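Local coordinates for p-47 protein (Clostridium botulinum E1 str. 'BoNT E Beluga', PDB 5WIX) that is of unknown function but folds as a TULIP-domain protein resembling bactericidal/permeability-increasing protein, a family in which lipid binding is common, at residues S254-N259 with N281-Y286; Y296-D301 with S317-L322; M334-K339 with S386-L391. One frame throughout, in Å; residues are numbered along the deposited sequence.

Interaction 1: S254-N259 with N281-Y286; sequences SNMGSN and NTLNWY
M256 and the indole of W285 make the main apolar contact between loop 254-259 and segment 281-286. Their side chains cross at about a right angle, and M256 CG lies 3.7 Å from W285 CZ3. The sulfur adds a Met-aromatic contact, with M256 SD 5.1 Å from the centroid of the six-membered ring in an oblique approach, 69° off the ring normal. W285 leaves its backbone pointing away from the loop, but with CG anti to the backbone N (chi1 -156°) the long indole brings CZ3 and CH2 of its six-membered ring back to the methionine. Farther along, M256 CE reaches L283 CD1 at 4.5 Å. A flexible thioether suits this place because it can follow both a flat ring and a branched aliphatic chain.

Backbone groups make the second kind of contact. M256 O sits at the edge of the Y286 ring, in its plane, 3.8 Å from CD2. G257 has a positive phi of 94°, a conformation that glycine adopts easily, and with no side chain in the way its CA comes within 4.1 Å of Y286 CB. At the exposed margin, N259 CB rests 3.6 Å from the backbone O of N284, and the two CB atoms lie 3.8 Å apart. No hydrogen bond crosses between the segments.

The loop follows helix 240-252, and its M256 also touches F265 of strand 265-269. L283 is hydrogen-bonded through its backbone to I299 of strand 293-307. On the helix 370-390 side, the W285 ring meets F387 edge-to-face, W285 NE1 bonds S386 OG, and N255 ND2 bonds S390 O.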
loop_
_atom_site.group_PDB
_atom_site.type_symbol
_atom_site.label_atom_id
_atom_site.label_comp_id
_atom_site.label_asym_id
_atom_site.label_seq_id
_atom_site.Cartn_x
_atom_site.Cartn_y
_atom_site.Cartn_z
ATOM N N SER A 254 -10.298 -21.043 5.900
ATOM C CA SER A 254 -10.042 -21.803 7.113
ATOM C C SER A 254 -11.205 -21.581 8.051
ATOM O O SER A 254 -11.079 -21.749 9.262
ATOM C CB SER A 254 -8.748 -21.356 7.798
ATOM O OG SER A 254 -8.985 -20.243 8.664
ATOM N N ASN A 255 -12.327 -21.142 7.498
ATOM C CA ASN A 255 -13.490 -20.899 8.330
ATOM C C ASN A 255 -14.598 -21.887 8.016
ATOM O O ASN A 255 -15.758 -21.661 8.403
ATOM C CB ASN A 255 -14.015 -19.479 8.137
ATOM C CG ASN A 255 -14.568 -18.900 9.418
ATOM O OD1 ASN A 255 -13.960 -19.070 10.496
ATOM N ND2 ASN A 255 -15.736 -18.229 9.327
ATOM N N MET A 256 -14.243 -22.969 7.314
ATOM C CA MET A 256 -15.255 -23.845 6.745
ATOM C C MET A 256 -15.066 -25.331 7.079
ATOM O O MET A 256 -15.534 -26.215 6.358
ATOM C CB MET A 256 -15.299 -23.640 5.224
ATOM C CG MET A 256 -15.899 -22.318 4.833
ATOM S SD MET A 256 -15.994 -22.092 3.032
ATOM C CE MET A 256 -14.494 -22.902 2.575
ATOM N N GLY A 257 -14.407 -25.619 8.188
ATOM C CA GLY A 257 -14.147 -27.005 8.530
ATOM C C GLY A 257 -12.807 -27.564 8.077
ATOM O O GLY A 257 -12.082 -26.967 7.279
ATOM N N SER A 258 -12.495 -28.749 8.579
ATOM C CA SER A 258 -11.168 -29.326 8.448
ATOM C C SER A 258 -10.869 -29.899 7.072
ATOM O O SER A 258 -9.715 -30.259 6.801
ATOM C CB SER A 258 -10.979 -30.412 9.507
ATOM O OG SER A 258 -12.243 -30.887 9.950
ATOM N N ASN A 259 -11.872 -29.998 6.198
ATOM C CA ASN A 259 -11.578 -30.537 4.868
ATOM C C ASN A 259 -11.619 -29.447 3.818
ATOM O O ASN A 259 -11.771 -29.715 2.617
ATOM C CB ASN A 259 -12.532 -31.673 4.499
ATOM C CG ASN A 259 -12.523 -32.784 5.524
ATOM O OD1 ASN A 259 -11.457 -33.289 5.912
ATOM N ND2 ASN A 259 -13.716 -33.151 6.003
ATOM N N ASN A 281 -11.994 -26.692 -6.540
ATOM C CA ASN A 281 -12.615 -28.007 -6.565
ATOM C C ASN A 281 -13.678 -28.143 -5.479
ATOM O O ASN A 281 -14.019 -27.159 -4.802
ATOM C CB ASN A 281 -11.558 -29.096 -6.394
ATOM C CG ASN A 281 -10.609 -28.815 -5.241
ATOM O OD1 ASN A 281 -11.017 -28.350 -4.176
ATOM N ND2 ASN A 281 -9.330 -29.088 -5.456
ATOM N N THR A 282 -14.179 -29.366 -5.302
ATOM C CA THR A 282 -15.269 -29.618 -4.374
ATOM C C THR A 282 -14.848 -29.263 -2.947
ATOM O O THR A 282 -13.801 -29.704 -2.462
ATOM C CB THR A 282 -15.746 -31.098 -4.431
ATOM O OG1 THR A 282 -16.082 -31.460 -5.780
ATOM C CG2 THR A 282 -16.969 -31.298 -3.541
ATOM N N LEU A 283 -15.661 -28.445 -2.286
ATOM C CA LEU A 283 -15.428 -28.104 -0.891
ATOM C C LEU A 283 -16.195 -29.052 0.029
ATOM O O LEU A 283 -17.430 -29.094 -0.002
ATOM C CB LEU A 283 -15.839 -26.650 -0.621
ATOM C CG LEU A 283 -15.429 -25.666 -1.715
ATOM C CD1 LEU A 283 -15.986 -24.262 -1.435
ATOM C CD2 LEU A 283 -13.914 -25.636 -1.863
ATOM N N ASN A 284 -15.480 -29.808 0.857
ATOM C CA ASN A 284 -16.166 -30.762 1.736
ATOM C C ASN A 284 -16.528 -30.145 3.079
ATOM O O ASN A 284 -15.671 -29.976 3.970
ATOM C CB ASN A 284 -15.313 -32.013 1.928
ATOM C CG ASN A 284 -14.936 -32.663 0.601
ATOM O OD1 ASN A 284 -15.792 -32.938 -0.244
ATOM N ND2 ASN A 284 -13.638 -32.880 0.403
ATOM N N TRP A 285 -17.800 -29.785 3.220
ATOM C CA TRP A 285 -18.244 -29.157 4.457
ATOM C C TRP A 285 -18.069 -30.089 5.642
ATOM O O TRP A 285 -18.002 -31.316 5.499
ATOM C CB TRP A 285 -19.698 -28.733 4.361
ATOM C CG TRP A 285 -20.038 -27.643 5.292
ATOM C CD1 TRP A 285 -20.681 -27.752 6.484
ATOM C CD2 TRP A 285 -19.752 -26.258 5.113
ATOM N NE1 TRP A 285 -20.824 -26.514 7.067
ATOM C CE2 TRP A 285 -20.261 -25.578 6.241
ATOM C CE3 TRP A 285 -19.118 -25.524 4.111
ATOM C CZ2 TRP A 285 -20.148 -24.205 6.395
ATOM C CZ3 TRP A 285 -19.005 -24.163 4.268
ATOM C CH2 TRP A 285 -19.520 -23.515 5.403
ATOM N N TYR A 286 -17.999 -29.498 6.821
ATOM C CA TYR A 286 -17.921 -30.292 8.032
ATOM C C TYR A 286 -19.296 -30.870 8.404
ATOM O O TYR A 286 -20.320 -30.456 7.873
ATOM C CB TYR A 286 -17.341 -29.451 9.174
ATOM C CG TYR A 286 -18.196 -28.291 9.622
ATOM C CD1 TYR A 286 -19.178 -28.463 10.586
ATOM C CD2 TYR A 286 -18.004 -27.010 9.098
ATOM C CE1 TYR A 286 -19.958 -27.397 11.015
ATOM C CE2 TYR A 286 -18.778 -25.933 9.524
ATOM C CZ TYR A 286 -19.749 -26.129 10.483
ATOM O OH TYR A 286 -20.538 -25.079 10.912
#

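Interaction 2: Y296-D301 with S317-L322; sequences YPEIND and SGIVKL
S317 OG gives a hydrogen bond of 2.7 Å to D301 OD1, arriving on the syn side of the carboxylate but 32° out of its plane. D301 CG stands between its backbone N and carbonyl carbon (chi1 51°), which brings OD1 to that hydroxyl. The carboxylate of E298 is met differently: the methyl CD1 of I319 lies over one of its faces, 3.7 Å from E298 CD, while the two side chains run side by side. Beside them the N300 amide brings ND2 to 3.9 Å from I319 CG1, the two side chains crossing at a slant. I319 is thus met by the stem and carboxyl carbon of E298 and by the amide nitrogen of N300, polar groups that suit a partly exposed sheet face.

These residues belong to the antiparallel hairpin of strands 293-307 and 311-322, part of the curled sheet of this TULIP-like fold. E298 and I319 form a hydrogen-bonded pair; the bond from E298 N to I319 O is 2.8 Å long and nearly straight at 168°. I299 and G318 follow as a non-hydrogen-bonded pair, and the glycine, having no side chain, lets their CA atoms approach to 3.9 Å. A classic beta bulge comes next: S317 O accepts from both N300 N, at 2.7 Å, and D301 N, at 3.2 Å, while S317 N bonds back to D301 O.

P297 CB packs 3.6 Å from V320 CB, and these two apolar residues also touch helix 370-390, P297 at S383 and V320 at V379.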
loop_
_atom_site.group_PDB
_atom_site.type_symbol
_atom_site.label_atom_id
_atom_site.label_comp_id
_atom_site.label_asym_id
_atom_site.label_seq_id
_atom_site.Cartn_x
_atom_site.Cartn_y
_atom_site.Cartn_z
ATOM N N TYR A 296 -23.191 -34.149 5.706
ATOM C CA TYR A 296 -21.899 -33.632 5.251
ATOM C C TYR A 296 -22.021 -33.013 3.881
ATOM O O TYR A 296 -21.597 -33.607 2.883
ATOM C CB TYR A 296 -20.847 -34.735 5.187
ATOM C CG TYR A 296 -20.388 -35.267 6.517
ATOM C CD1 TYR A 296 -19.194 -34.844 7.070
ATOM C CD2 TYR A 296 -21.144 -36.201 7.217
ATOM C CE1 TYR A 296 -18.759 -35.331 8.284
ATOM C CE2 TYR A 296 -20.719 -36.703 8.447
ATOM C CZ TYR A 296 -19.521 -36.263 8.975
ATOM O OH TYR A 296 -19.079 -36.743 10.195
ATOM N N PRO A 297 -22.576 -31.793 3.822
ATOM C CA PRO A 297 -22.913 -31.207 2.520
ATOM C C PRO A 297 -21.662 -30.869 1.752
ATOM O O PRO A 297 -20.599 -30.786 2.363
ATOM C CB PRO A 297 -23.697 -29.958 2.894
ATOM C CG PRO A 297 -23.114 -29.562 4.212
ATOM C CD PRO A 297 -22.775 -30.840 4.928
ATOM N N GLU A 298 -21.773 -30.701 0.438
ATOM C CA GLU A 298 -20.622 -30.276 -0.350
ATOM C C GLU A 298 -20.997 -29.178 -1.331
ATOM O O GLU A 298 -21.911 -29.335 -2.148
ATOM C CB GLU A 298 -19.997 -31.461 -1.086
ATOM C CG GLU A 298 -20.959 -32.223 -1.947
ATOM C CD GLU A 298 -20.448 -33.606 -2.304
ATOM O OE1 GLU A 298 -19.911 -33.736 -3.427
ATOM O OE2 GLU A 298 -20.587 -34.551 -1.476
ATOM N N ILE A 299 -20.278 -28.062 -1.239
ATOM C CA ILE A 299 -20.416 -26.983 -2.200
ATOM C C ILE A 299 -19.602 -27.307 -3.453
ATOM O O ILE A 299 -18.415 -27.637 -3.362
ATOM C CB ILE A 299 -19.951 -25.637 -1.614
ATOM C CG1 ILE A 299 -20.744 -25.294 -0.350
ATOM C CG2 ILE A 299 -20.177 -24.554 -2.632
ATOM C CD1 ILE A 299 -19.889 -24.915 0.850
ATOM N N ASN A 300 -20.232 -27.199 -4.617
ATOM C CA ASN A 300 -19.601 -27.633 -5.860
ATOM C C ASN A 300 -18.951 -26.546 -6.705
ATOM O O ASN A 300 -17.944 -26.810 -7.371
ATOM C CB ASN A 300 -20.622 -28.369 -6.708
ATOM C CG ASN A 300 -20.758 -29.800 -6.300
ATOM O OD1 ASN A 300 -19.759 -30.471 -6.033
ATOM N ND2 ASN A 300 -21.995 -30.279 -6.221
ATOM N N ASP A 301 -19.548 -25.352 -6.717
ATOM C CA ASP A 301 -18.883 -24.152 -7.242
ATOM C C ASP A 301 -19.120 -22.957 -6.306
ATOM O O ASP A 301 -20.209 -22.771 -5.749
ATOM C CB ASP A 301 -19.333 -23.833 -8.672
ATOM C CG ASP A 301 -20.835 -23.787 -8.829
ATOM O OD1 ASP A 301 -21.537 -23.330 -7.904
ATOM O OD2 ASP A 301 -21.317 -24.205 -9.903
ATOM N N SER A 317 -23.007 -22.869 -4.762
ATOM C CA SER A 317 -24.022 -23.900 -4.922
ATOM C C SER A 317 -23.441 -25.301 -4.762
ATOM O O SER A 317 -22.276 -25.553 -5.066
ATOM C CB SER A 317 -24.700 -23.773 -6.276
ATOM O OG SER A 317 -23.919 -24.408 -7.269
ATOM N N GLY A 318 -24.278 -26.212 -4.283
ATOM C CA GLY A 318 -23.869 -27.578 -4.016
ATOM C C GLY A 318 -25.029 -28.373 -3.452
ATOM O O GLY A 318 -26.177 -27.932 -3.514
ATOM N N ILE A 319 -24.730 -29.539 -2.892
ATOM C CA ILE A 319 -25.769 -30.446 -2.424
ATOM C C ILE A 319 -25.440 -31.050 -1.071
ATOM O O ILE A 319 -24.324 -30.908 -0.570
ATOM C CB ILE A 319 -25.990 -31.584 -3.418
ATOM C CG1 ILE A 319 -24.645 -32.050 -3.982
ATOM C CG2 ILE A 319 -26.913 -31.136 -4.549
ATOM C CD1 ILE A 319 -24.037 -33.198 -3.239
ATOM N N VAL A 320 -26.430 -31.717 -0.488
ATOM C CA VAL A 320 -26.220 -32.487 0.729
ATOM C C VAL A 320 -26.966 -33.817 0.648
ATOM O O VAL A 320 -28.193 -33.846 0.535
ATOM C CB VAL A 320 -26.661 -31.707 1.982
ATOM C CG1 VAL A 320 -28.000 -31.037 1.761
ATOM C CG2 VAL A 320 -26.714 -32.632 3.174
ATOM N N LYS A 321 -26.232 -34.926 0.679
ATOM C CA LYS A 321 -26.885 -36.243 0.587
ATOM C C LYS A 321 -27.474 -36.677 1.932
ATOM O O LYS A 321 -26.926 -36.374 3.001
ATOM C CB LYS A 321 -25.901 -37.300 0.058
ATOM C CG LYS A 321 -25.480 -37.046 -1.400
ATOM C CD LYS A 321 -24.241 -37.837 -1.832
ATOM C CE LYS A 321 -24.014 -37.703 -3.344
ATOM N NZ LYS A 321 -25.083 -38.408 -4.139
ATOM N N LEU A 322 -28.610 -37.361 1.865
ATOM C CA LEU A 322 -29.271 -37.888 3.059
ATOM C C LEU A 322 -28.647 -39.196 3.529
ATOM O O LEU A 322 -28.731 -40.209 2.831
ATOM C CB LEU A 322 -30.751 -38.113 2.787
ATOM C CG LEU A 322 -31.584 -36.847 2.791
ATOM C CD1 LEU A 322 -33.042 -37.212 2.600
ATOM C CD2 LEU A 322 -31.356 -36.173 4.108
#

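Interaction 3: M334-K339 with S386-L391; sequences MECITK and SFRDSL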
loop_
_atom_site.group_PDB
_atom_site.type_symbol
_atom_site.label_atom_id
_atom_site.label_comp_id
_atom_site.label_asym_id
_atom_site.label_seq_id
_atom_site.Cartn_x
_atom_site.Cartn_y
_atom_site.Cartn_z
ATOM N N MET A 334 -27.112 -20.490 -2.561
ATOM C CA MET A 334 -27.106 -19.254 -1.770
ATOM C C MET A 334 -26.458 -18.062 -2.482
ATOM O O MET A 334 -25.466 -18.215 -3.192
ATOM C CB MET A 334 -26.391 -19.478 -0.435
ATOM C CG MET A 334 -26.500 -18.313 0.517
ATOM S SD MET A 334 -25.989 -18.719 2.196
ATOM C CE MET A 334 -24.248 -18.912 1.881
ATOM N N GLU A 335 -27.040 -16.880 -2.301
ATOM C CA GLU A 335 -26.325 -15.622 -2.549
ATOM C C GLU A 335 -26.335 -14.810 -1.261
ATOM O O GLU A 335 -27.387 -14.628 -0.642
ATOM C CB GLU A 335 -26.935 -14.809 -3.687
ATOM C CG GLU A 335 -26.130 -13.529 -3.988
ATOM C CD GLU A 335 -26.780 -12.595 -5.011
ATOM O OE1 GLU A 335 -26.091 -12.180 -5.971
ATOM O OE2 GLU A 335 -27.969 -12.255 -4.846
ATOM N N CYS A 336 -25.165 -14.323 -0.856
ATOM C CA CYS A 336 -25.030 -13.705 0.463
ATOM C C CYS A 336 -23.983 -12.603 0.496
ATOM O O CYS A 336 -22.775 -12.861 0.371
ATOM C CB CYS A 336 -24.684 -14.765 1.514
ATOM S SG CYS A 336 -24.434 -14.101 3.177
ATOM N N ILE A 337 -24.469 -11.380 0.688
ATOM C CA ILE A 337 -23.646 -10.182 0.771
ATOM C C ILE A 337 -23.065 -9.974 2.174
ATOM O O ILE A 337 -23.810 -9.903 3.156
ATOM C CB ILE A 337 -24.467 -8.970 0.402
ATOM C CG1 ILE A 337 -25.320 -9.268 -0.836
ATOM C CG2 ILE A 337 -23.564 -7.757 0.227
ATOM C CD1 ILE A 337 -24.520 -9.510 -2.078
ATOM N N THR A 338 -21.741 -9.884 2.277
ATOM C CA THR A 338 -21.120 -9.529 3.547
ATOM C C THR A 338 -20.433 -8.181 3.404
ATOM O O THR A 338 -20.150 -7.758 2.282
ATOM C CB THR A 338 -20.108 -10.566 4.005
ATOM O OG1 THR A 338 -19.110 -10.720 2.990
ATOM C CG2 THR A 338 -20.790 -11.877 4.201
ATOM N N LYS A 339 -20.153 -7.529 4.536
ATOM C CA LYS A 339 -19.674 -6.143 4.541
ATOM C C LYS A 339 -18.442 -5.883 5.409
ATOM O O LYS A 339 -18.380 -6.317 6.555
ATOM C CB LYS A 339 -20.801 -5.210 5.001
ATOM C CG LYS A 339 -20.414 -3.748 5.095
ATOM C CD LYS A 339 -21.560 -2.886 5.640
ATOM C CE LYS A 339 -21.211 -1.383 5.593
ATOM N NZ LYS A 339 -22.287 -0.490 6.124
ATOM N N SER A 386 -25.289 -22.923 7.877
ATOM C CA SER A 386 -23.891 -23.204 8.149
ATOM C C SER A 386 -22.980 -22.414 7.226
ATOM O O SER A 386 -21.985 -21.869 7.681
ATOM C CB SER A 386 -23.593 -24.699 8.006
ATOM O OG SER A 386 -22.582 -25.082 8.934
ATOM N N PHE A 387 -23.346 -22.351 5.945
ATOM C CA PHE A 387 -22.560 -21.655 4.924
ATOM C C PHE A 387 -22.420 -20.158 5.220
ATOM O O PHE A 387 -21.322 -19.640 5.492
ATOM C CB PHE A 387 -23.206 -21.816 3.550
ATOM C CG PHE A 387 -23.223 -23.215 3.037
ATOM C CD1 PHE A 387 -22.418 -24.191 3.603
ATOM C CD2 PHE A 387 -24.044 -23.555 1.966
ATOM C CE1 PHE A 387 -22.441 -25.482 3.113
ATOM C CE2 PHE A 387 -24.073 -24.844 1.467
ATOM C CZ PHE A 387 -23.272 -25.808 2.039
ATOM N N ARG A 388 -23.558 -19.480 5.125
ATOM C CA ARG A 388 -23.673 -18.097 5.536
ATOM C C ARG A 388 -22.880 -17.794 6.806
ATOM O O ARG A 388 -22.041 -16.904 6.823
ATOM C CB ARG A 388 -25.141 -17.734 5.749
ATOM C CG ARG A 388 -25.313 -16.400 6.424
ATOM C CD ARG A 388 -26.756 -16.019 6.534
ATOM N NE ARG A 388 -27.438 -16.864 7.493
ATOM C CZ ARG A 388 -28.758 -16.975 7.575
ATOM N NH1 ARG A 388 -29.538 -16.289 6.736
ATOM N NH2 ARG A 388 -29.290 -17.781 8.493
ATOM N N ASP A 389 -23.121 -18.567 7.854
ATOM C CA ASP A 389 -22.463 -18.342 9.136
ATOM C C ASP A 389 -20.930 -18.251 8.990
ATOM O O ASP A 389 -20.266 -17.532 9.757
ATOM C CB ASP A 389 -22.851 -19.451 10.135
ATOM C CG ASP A 389 -24.229 -19.227 10.776
ATOM O OD1 ASP A 389 -25.122 -18.609 10.139
ATOM O OD2 ASP A 389 -24.413 -19.679 11.933
ATOM N N SER A 390 -20.383 -18.952 7.994
ATOM C CA SER A 390 -18.930 -19.069 7.850
ATOM C C SER A 390 -18.364 -17.867 7.134
ATOM O O SER A 390 -17.154 -17.673 7.114
ATOM C CB SER A 390 -18.541 -20.326 7.069
ATOM O OG SER A 390 -18.816 -20.136 5.685
ATOM N N LEU A 391 -19.252 -17.106 6.500
ATOM C CA LEU A 391 -18.892 -15.870 5.833
ATOM C C LEU A 391 -18.795 -14.664 6.776
ATOM O O LEU A 391 -18.657 -13.539 6.311
ATOM C CB LEU A 391 -19.916 -15.548 4.752
ATOM C CG LEU A 391 -20.028 -16.641 3.708
ATOM C CD1 LEU A 391 -20.948 -16.185 2.574
ATOM C CD2 LEU A 391 -18.648 -16.996 3.175
#
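M334 reaches from its strand to segment 386-391, on helix 370-390, where it touches F387, R388 and L391. Its CB already points toward the helix, and CG, anti to the backbone N (chi1 -172°), carries the chain straight across the gap. SD arrives 3.8 Å from R388 CB, the two side chains crossing at about a right angle. The chain then bends at chi3 (69°), which turns the terminal methyl against the helix: CE lies 3.5 Å from F387 CB and 4.3 Å from L391 CD1, and it also rests against the backbone at R388. An unbranched, pliable methionine is well fitted to this gap between a strand and a helix that run roughly parallel, their axes 22° apart.

Alternation along the strand sends C336 and T338 to the same side as M334, while E335 and I337 point the other way. C336 SG, small and weakly polar, touches both R388 CG and L391 CD1, at 4.1 Å from each. T338 turns its methyl to L391: CG2 lies 3.8 Å from L391 CB and also approaches L391 O. R388 offers only the aliphatic base of its side chain to the strand; the guanidinium end leads away toward a long salt bridge with D389, and the side chain also touches T356 and M359 of strand 348-363.

One carbonyl on this side is doubly engaged: F387 O accepts both S390 N and, at 2.6 Å on a lone pair in the carbonyl plane, S390 OG.

A long helix against a curved antiparallel sheet is the basic element of a TULIP domain. With neither hydrogen bonds nor salt bridges between the two segments, cohesion here probably rests on buried apolar surface rather than on directional bonds.

Read from the N terminus, the three contacts follow in series, and none nests within or crosses another. Interaction 1 closes a loop of 21 residues that holds strands 265-269 and 275-279. Interaction 2 then zips the hairpin of strands 293-307 and 311-322 around 15 intervening residues. Interaction 3 spans 46 residues, including strand 348-363 and most of helix 370-390, bringing that helix back onto strand 328-343. All three reach the same curled sheet. Interactions 1 and 2 meet where strand 283-284 pairs with strand 293-307, and I299 CD1 packs against both W285 and F387, joining the three contacts beside the helix.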